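Local coordinates for extracellular solute-binding protein family 5 (Brucella melitensis, PDB 4ONY) that probably binds peptides or related solutes in the periplasm and delivers them to an ABC transporter for uptake, at residues A[369-372]-A[373-377]; A[535-538]-A[539-543]. All coordinates share one frame; numbering follows the deposited sequence.

Contact 1: residues A[369-372]-A[373-377]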
ATOM      1  N   ASP A 369      -8.862  17.766 -16.864  1.00 14.31           N
ATOM      2  CA  ASP A 369     -10.262  18.209 -16.828  1.00 15.49           C
ATOM      3  C   ASP A 369     -10.369  19.654 -16.328  1.00 16.09           C
ATOM      4  O   ASP A 369      -9.333  20.301 -16.010  1.00 16.33           O
ATOM      5  CB  ASP A 369     -11.130  17.222 -16.006  1.00 15.92           C
ATOM      6  CG  ASP A 369     -10.790  17.199 -14.520  1.00 15.50           C
ATOM      7  OD1 ASP A 369     -10.373  18.234 -13.987  1.00 16.57           O
ATOM      8  OD2 ASP A 369     -11.001  16.162 -13.868  1.00 14.94           O
ATOM      9  N   ALA A 370     -11.584  20.202 -16.309  1.00 16.92           N
ATOM     10  CA  ALA A 370     -11.784  21.606 -15.981  1.00 17.57           C
ATOM     11  C   ALA A 370     -11.311  21.945 -14.575  1.00 17.12           C
ATOM     12  O   ALA A 370     -10.716  22.987 -14.351  1.00 16.70           O
ATOM     13  CB  ALA A 370     -13.254  22.006 -16.140  1.00 19.08           C
ATOM     14  N   ARG A 371     -11.564  21.057 -13.627  1.00 17.18           N
ATOM     15  CA  ARG A 371     -11.097  21.278 -12.263  1.00 17.37           C
ATOM     16  C   ARG A 371      -9.549  21.289 -12.165  1.00 16.29           C
ATOM     17  O   ARG A 371      -8.984  22.152 -11.496  1.00 15.52           O
ATOM     18  CB  ARG A 371     -11.716  20.230 -11.320  1.00 18.32           C
ATOM     19  CG  ARG A 371     -11.257  20.312  -9.876  1.00 19.23           C
ATOM     20  CD  ARG A 371     -11.607  21.643  -9.235  1.00 21.88           C
ATOM     21  NE  ARG A 371     -11.260  21.662  -7.816  1.00 23.63           N
ATOM     22  CZ  ARG A 371     -10.976  22.755  -7.103  1.00 27.87           C
ATOM     23  NH1 ARG A 371     -10.986  23.976  -7.650  1.00 28.83           N
ATOM     24  NH2 ARG A 371     -10.640  22.635  -5.809  1.00 29.36           N
ATOM     25  N   GLU A 372      -8.877  20.333 -12.804  1.00 15.47           N
ATOM     26  CA  GLU A 372      -7.400  20.323 -12.825  1.00 14.98           C
ATOM     27  C   GLU A 372      -6.835  21.622 -13.425  1.00 15.12           C
ATOM     28  O   GLU A 372      -5.910  22.218 -12.867  1.00 14.49           O
ATOM     29  CB  GLU A 372      -6.863  19.153 -13.648  1.00 15.10           C
ATOM     30  CG  GLU A 372      -7.170  17.748 -13.119  1.00 14.93           C
ATOM     31  CD  GLU A 372      -6.396  16.699 -13.917  1.00 14.91           C
ATOM     32  OE1 GLU A 372      -5.152  16.657 -13.706  1.00 14.23           O
ATOM     33  OE2 GLU A 372      -7.001  16.034 -14.819  1.00 13.67           O
ATOM     34  N   ARG A 373      -7.402  22.062 -14.532  1.00 15.31           N
ATOM     35  CA  ARG A 373      -6.925  23.271 -15.186  1.00 16.72           C
ATOM     36  C   ARG A 373      -7.128  24.509 -14.296  1.00 17.44           C
ATOM     37  O   ARG A 373      -6.257  25.374 -14.231  1.00 16.43           O
ATOM     38  CB  ARG A 373      -7.552  23.435 -16.574  1.00 17.95           C
ATOM     39  CG  ARG A 373      -6.985  22.420 -17.579  1.00 18.75           C
ATOM     40  CD  ARG A 373      -7.668  22.489 -18.939  1.00 20.61           C
ATOM     41  NE  ARG A 373      -7.268  21.312 -19.750  1.00 23.04           N
ATOM     42  CZ  ARG A 373      -6.178  21.260 -20.508  1.00 23.20           C
ATOM     43  NH1 ARG A 373      -5.371  22.323 -20.614  1.00 23.98           N
ATOM     44  NH2 ARG A 373      -5.913  20.164 -21.172  1.00 25.23           N
ATOM     45  N   GLU A 374      -8.261  24.550 -13.592  1.00 18.11           N
ATOM     46  CA  GLU A 374      -8.520  25.599 -12.585  1.00 19.18           C
ATOM     47  C   GLU A 374      -7.474  25.564 -11.478  1.00 18.52           C
ATOM     48  O   GLU A 374      -6.901  26.585 -11.137  1.00 18.96           O
ATOM     49  CB  GLU A 374      -9.918  25.415 -12.030  1.00 21.64           C
ATOM     50  CG  GLU A 374     -10.300  26.413 -10.970  1.00 24.37           C
ATOM     51  CD  GLU A 374     -11.694  26.198 -10.406  1.00 27.18           C
ATOM     52  OE1 GLU A 374     -12.127  25.074 -10.050  1.00 28.62           O
ATOM     53  OE2 GLU A 374     -12.372  27.208 -10.272  1.00 35.39           O
ATOM     54  N   LEU A 375      -7.171  24.378 -10.970  1.00 17.12           N
ATOM     55  CA  LEU A 375      -6.210  24.215  -9.893  1.00 16.71           C
ATOM     56  C   LEU A 375      -4.781  24.617 -10.318  1.00 16.20           C
ATOM     57  O   LEU A 375      -4.042  25.157  -9.530  1.00 14.94           O
ATOM     58  CB  LEU A 375      -6.171  22.765  -9.421  1.00 16.89           C
ATOM     59  CG  LEU A 375      -7.346  22.314  -8.561  1.00 18.21           C
ATOM     60  CD1 LEU A 375      -7.297  20.795  -8.350  1.00 18.07           C
ATOM     61  CD2 LEU A 375      -7.363  23.049  -7.208  1.00 18.49           C
ATOM     62  N   LEU A 376      -4.422  24.306 -11.560  1.00 15.52           N
ATOM     63  CA  LEU A 376      -3.094  24.469 -12.032  1.00 15.69           C
ATOM     64  C   LEU A 376      -2.841  25.855 -12.665  1.00 15.81           C
ATOM     65  O   LEU A 376      -1.708  26.226 -12.863  1.00 16.27           O
ATOM     66  CB  LEU A 376      -2.776  23.361 -13.033  1.00 15.39           C
ATOM     67  CG  LEU A 376      -2.653  21.968 -12.410  1.00 15.41           C
ATOM     68  CD1 LEU A 376      -2.717  20.881 -13.457  1.00 15.62           C
ATOM     69  CD2 LEU A 376      -1.353  21.852 -11.631  1.00 15.53           C
ATOM     70  N   ALA A 377      -3.871  26.615 -12.975  1.00 16.15           N
ATOM     71  CA  ALA A 377      -3.707  27.913 -13.652  1.00 16.96           C
ATOM     72  C   ALA A 377      -2.771  28.890 -12.905  1.00 17.23           C
ATOM     73  O   ALA A 377      -2.015  29.615 -13.509  1.00 18.17           O
ATOM     74  CB  ALA A 377      -5.076  28.556 -13.850  1.00 17.51           C
TER
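R371 and E374 both carry CG anti to the backbone N (chi1 177° and 179°), which lays the two side chains along the same flank of the helix. The arginine then bends at its second torsion while the glutamate runs on straight, and R371 NH1 meets E374 OE1 at 2.9 Å in a salt bridge. The glutamate oxygen lies at the edge of the guanidinium, close to its plane, but the nitrogen approaches from above the carboxylate plane, the two flat groups standing 84° apart. L375, one residue further on, lays CD2 over one guanidinium face toward the rim, 3.6 Å from R371 CZ, so R371 is met by charge at its edge and by a methyl group on its face. L376 CG lies 3.3 Å from E372 O in the preceding turn, the same oxygen that accepts from L376 N.

At the start of the helix D369 OD1 receives E372 N in a nearly straight bond of 2.8 Å. In return E372 OE2 takes D369 N at 3.3 Å, from above the carboxylate plane. The remaining carboxylate oxygens turn to helix 537-553: D369 OD2 to S542 OG, and E372 OE1 to R549 in a salt bridge. R373 runs back toward the residue before the cap, its NE bonded to A368 O. Backbone bonds from R373 N to D369 O and from E374 N to A370 O close the first turn. This reciprocal pairing of N-cap and N3 residues is the capping box, here opening the short helix 370-376.

Contact 2: residues A[535-538]-A[539-543]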
ATOM      1  N   ARG A 535     -14.064  17.105  -1.031  1.00 20.95           N
ATOM      2  CA  ARG A 535     -15.126  16.466  -0.282  1.00 23.91           C
ATOM      3  C   ARG A 535     -15.955  15.477  -1.075  1.00 24.64           C
ATOM      4  O   ARG A 535     -16.854  14.826  -0.509  1.00 26.84           O
ATOM      5  CB  ARG A 535     -16.048  17.533   0.289  1.00 26.13           C
ATOM      6  CG  ARG A 535     -15.322  18.360   1.353  1.00 28.79           C
ATOM      7  CD  ARG A 535     -16.305  18.790   2.395  1.00 32.19           C
ATOM      8  NE  ARG A 535     -15.753  19.765   3.295  1.00 34.46           N
ATOM      9  CZ  ARG A 535     -16.459  20.314   4.263  1.00 36.05           C
ATOM     10  NH1 ARG A 535     -17.731  19.972   4.439  1.00 38.30           N
ATOM     11  NH2 ARG A 535     -15.896  21.193   5.064  1.00 36.66           N
ATOM     12  N   ASN A 536     -15.736  15.383  -2.377  1.00 21.49           N
ATOM     13  CA  ASN A 536     -16.411  14.349  -3.112  1.00 20.62           C
ATOM     14  C   ASN A 536     -15.393  13.643  -3.994  1.00 19.35           C
ATOM     15  O   ASN A 536     -14.311  14.198  -4.241  1.00 16.45           O
ATOM     16  CB  ASN A 536     -17.560  14.963  -3.907  1.00 22.08           C
ATOM     17  CG  ASN A 536     -17.075  15.967  -4.939  1.00 23.81           C
ATOM     18  OD1 ASN A 536     -16.399  15.623  -5.902  1.00 22.48           O
ATOM     19  ND2 ASN A 536     -17.400  17.216  -4.720  1.00 26.04           N
ATOM     20  N   ARG A 537     -15.730  12.440  -4.450  1.00 19.61           N
ATOM     21  CA  ARG A 537     -14.765  11.590  -5.168  1.00 21.07           C
ATOM     22  C   ARG A 537     -14.308  12.258  -6.498  1.00 21.19           C
ATOM     23  O   ARG A 537     -13.166  12.163  -6.841  1.00 20.69           O
ATOM     24  CB  ARG A 537     -15.278  10.113  -5.284  1.00 21.37           C
ATOM     25  CG  ARG A 537     -14.245   9.060  -5.729  1.00 22.29           C
ATOM     26  CD  ARG A 537     -13.191   8.638  -4.706  1.00 21.90           C
ATOM     27  NE  ARG A 537     -12.020   8.005  -5.321  1.00 20.88           N
ATOM     28  CZ  ARG A 537     -10.864   7.713  -4.691  1.00 22.07           C
ATOM     29  NH1 ARG A 537     -10.708   7.972  -3.397  1.00 23.21           N
ATOM     30  NH2 ARG A 537      -9.808   7.153  -5.344  1.00 20.87           N
ATOM     31  N   ALA A 538     -15.162  13.019  -7.170  1.00 22.83           N
ATOM     32  CA  ALA A 538     -14.788  13.661  -8.428  1.00 24.12           C
ATOM     33  C   ALA A 538     -13.710  14.733  -8.280  1.00 23.27           C
ATOM     34  O   ALA A 538     -12.698  14.733  -9.012  1.00 21.39           O
ATOM     35  CB  ALA A 538     -16.018  14.261  -9.091  1.00 26.00           C
ATOM     36  N   ASP A 539     -13.931  15.648  -7.341  1.00 22.44           N
ATOM     37  CA  ASP A 539     -12.933  16.642  -7.000  1.00 21.56           C
ATOM     38  C   ASP A 539     -11.636  16.025  -6.520  1.00 18.41           C
ATOM     39  O   ASP A 539     -10.582  16.571  -6.795  1.00 17.27           O
ATOM     40  CB  ASP A 539     -13.425  17.610  -5.931  1.00 23.52           C
ATOM     41  CG  ASP A 539     -14.508  18.514  -6.440  1.00 27.12           C
ATOM     42  OD1 ASP A 539     -14.771  18.484  -7.664  1.00 29.12           O
ATOM     43  OD2 ASP A 539     -15.069  19.252  -5.600  1.00 30.01           O
ATOM     44  N   PHE A 540     -11.736  14.925  -5.781  1.00 16.18           N
ATOM     45  CA  PHE A 540     -10.572  14.258  -5.259  1.00 14.66           C
ATOM     46  C   PHE A 540      -9.749  13.651  -6.412  1.00 13.81           C
ATOM     47  O   PHE A 540      -8.508  13.822  -6.461  1.00 13.99           O
ATOM     48  CB  PHE A 540     -10.984  13.205  -4.242  1.00 14.42           C
ATOM     49  CG  PHE A 540      -9.833  12.475  -3.611  1.00 14.28           C
ATOM     50  CD1 PHE A 540      -9.027  13.104  -2.670  1.00 14.45           C
ATOM     51  CD2 PHE A 540      -9.542  11.175  -3.947  1.00 13.96           C
ATOM     52  CE1 PHE A 540      -7.971  12.452  -2.058  1.00 14.40           C
ATOM     53  CE2 PHE A 540      -8.496  10.482  -3.316  1.00 14.26           C
ATOM     54  CZ  PHE A 540      -7.690  11.126  -2.388  1.00 14.43           C
ATOM     55  N   VAL A 541     -10.397  12.927  -7.297  1.00 13.01           N
ATOM     56  CA  VAL A 541      -9.724  12.337  -8.421  1.00 12.75           C
ATOM     57  C   VAL A 541      -9.034  13.424  -9.264  1.00 12.51           C
ATOM     58  O   VAL A 541      -7.896  13.254  -9.718  1.00 11.70           O
ATOM     59  CB  VAL A 541     -10.671  11.495  -9.285  1.00 13.48           C
ATOM     60  CG1 VAL A 541      -9.995  11.084 -10.601  1.00 13.10           C
ATOM     61  CG2 VAL A 541     -11.139  10.241  -8.533  1.00 13.64           C
ATOM     62  N   SER A 542      -9.712  14.541  -9.458  1.00 12.33           N
ATOM     63  CA  SER A 542      -9.141  15.602 -10.233  1.00 12.58           C
ATOM     64  C   SER A 542      -7.883  16.143  -9.548  1.00 12.85           C
ATOM     65  O   SER A 542      -6.853  16.374 -10.194  1.00 12.91           O
ATOM     66  CB  SER A 542     -10.160  16.715 -10.424  1.00 12.64           C
ATOM     67  OG  SER A 542     -11.177  16.279 -11.305  1.00 12.88           O
ATOM     68  N   ALA A 543      -7.960  16.335  -8.239  1.00 13.07           N
ATOM     69  CA  ALA A 543      -6.820  16.924  -7.516  1.00 13.18           C
ATOM     70  C   ALA A 543      -5.619  15.997  -7.515  1.00 12.60           C
ATOM     71  O   ALA A 543      -4.476  16.441  -7.631  1.00 12.20           O
ATOM     72  CB  ALA A 543      -7.226  17.296  -6.086  1.00 13.46           C
TER
HETATM   73  O   HOH W   1     -14.964  19.049  -2.990  1.00 25.87           O
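N536 and D539 meet through an asparagine whose CG sits between its backbone N and carbonyl carbon (chi1 62°), a conformation that turns the amide forward over the first helical turn. N536 OD1 accepts D539 N at 2.9 Å in an almost perfectly straight bond, as an N-cap does. The other end of the amide gives a weak bond from ND2 to D539 OD2 at 3.2 Å, with the amide and carboxylate planes 55° apart. D539 OD2 also accepts from a water at 2.6 Å, and that water in turn accepts from R535 N, linking the carboxylate to the backbone ahead of the cap.

R537 and F540 meet through their side chains further round the helix. Each has CG anti to its backbone N, and a bend at chi2 of R537 brings the guanidinium beside the CD2-CE2 side of the F540 ring. F540 CD2 lies over one guanidinium face, off toward its rim, while R537 NH1 comes within 3.3 Å of F540 CE2; the planes are inclined by 49°, so the two groups do not stack flat. V541 CG2 lies back against the preceding turn, 3.3 Å from R537 O and 4.0 Å from R537 NE. Its side chain crosses that of R537 at about a right angle.

The far end of R537 is fixed by a bond from NH2 to L493 O, and the arginine also touches P95 and L361. F540 reaches L531 of helix 522-533, with its ring near that of H22. The N-terminal turn of helix 537-553 is thus packed against helix 522-533 and the surrounding loops, while S542 OG faces D369 at the start of helix 370-376.

Contact 1 spans nearly all of the short helix 370-376 and contact 2 the start of the long helix 537-553; the centres of the two contacts lie about 12 Å apart, and they touch. The probable hydrogen bond between D369 OD2 and S542 OG, 2.6 Å, ties the cap of the first helix to the other's second turn, with R371 and E372 packing on S542 beside it. Both mix buried and exposed residues, but contact 1 lies farther from the centre of the chain. Their caps differ: contact 1 has two acids, each taking the other's backbone N-H, contact 2 an asparagine with a water-linked aspartate. R371 pairs with a carboxylate; R537 touches the F540 ring and bonds L493 O.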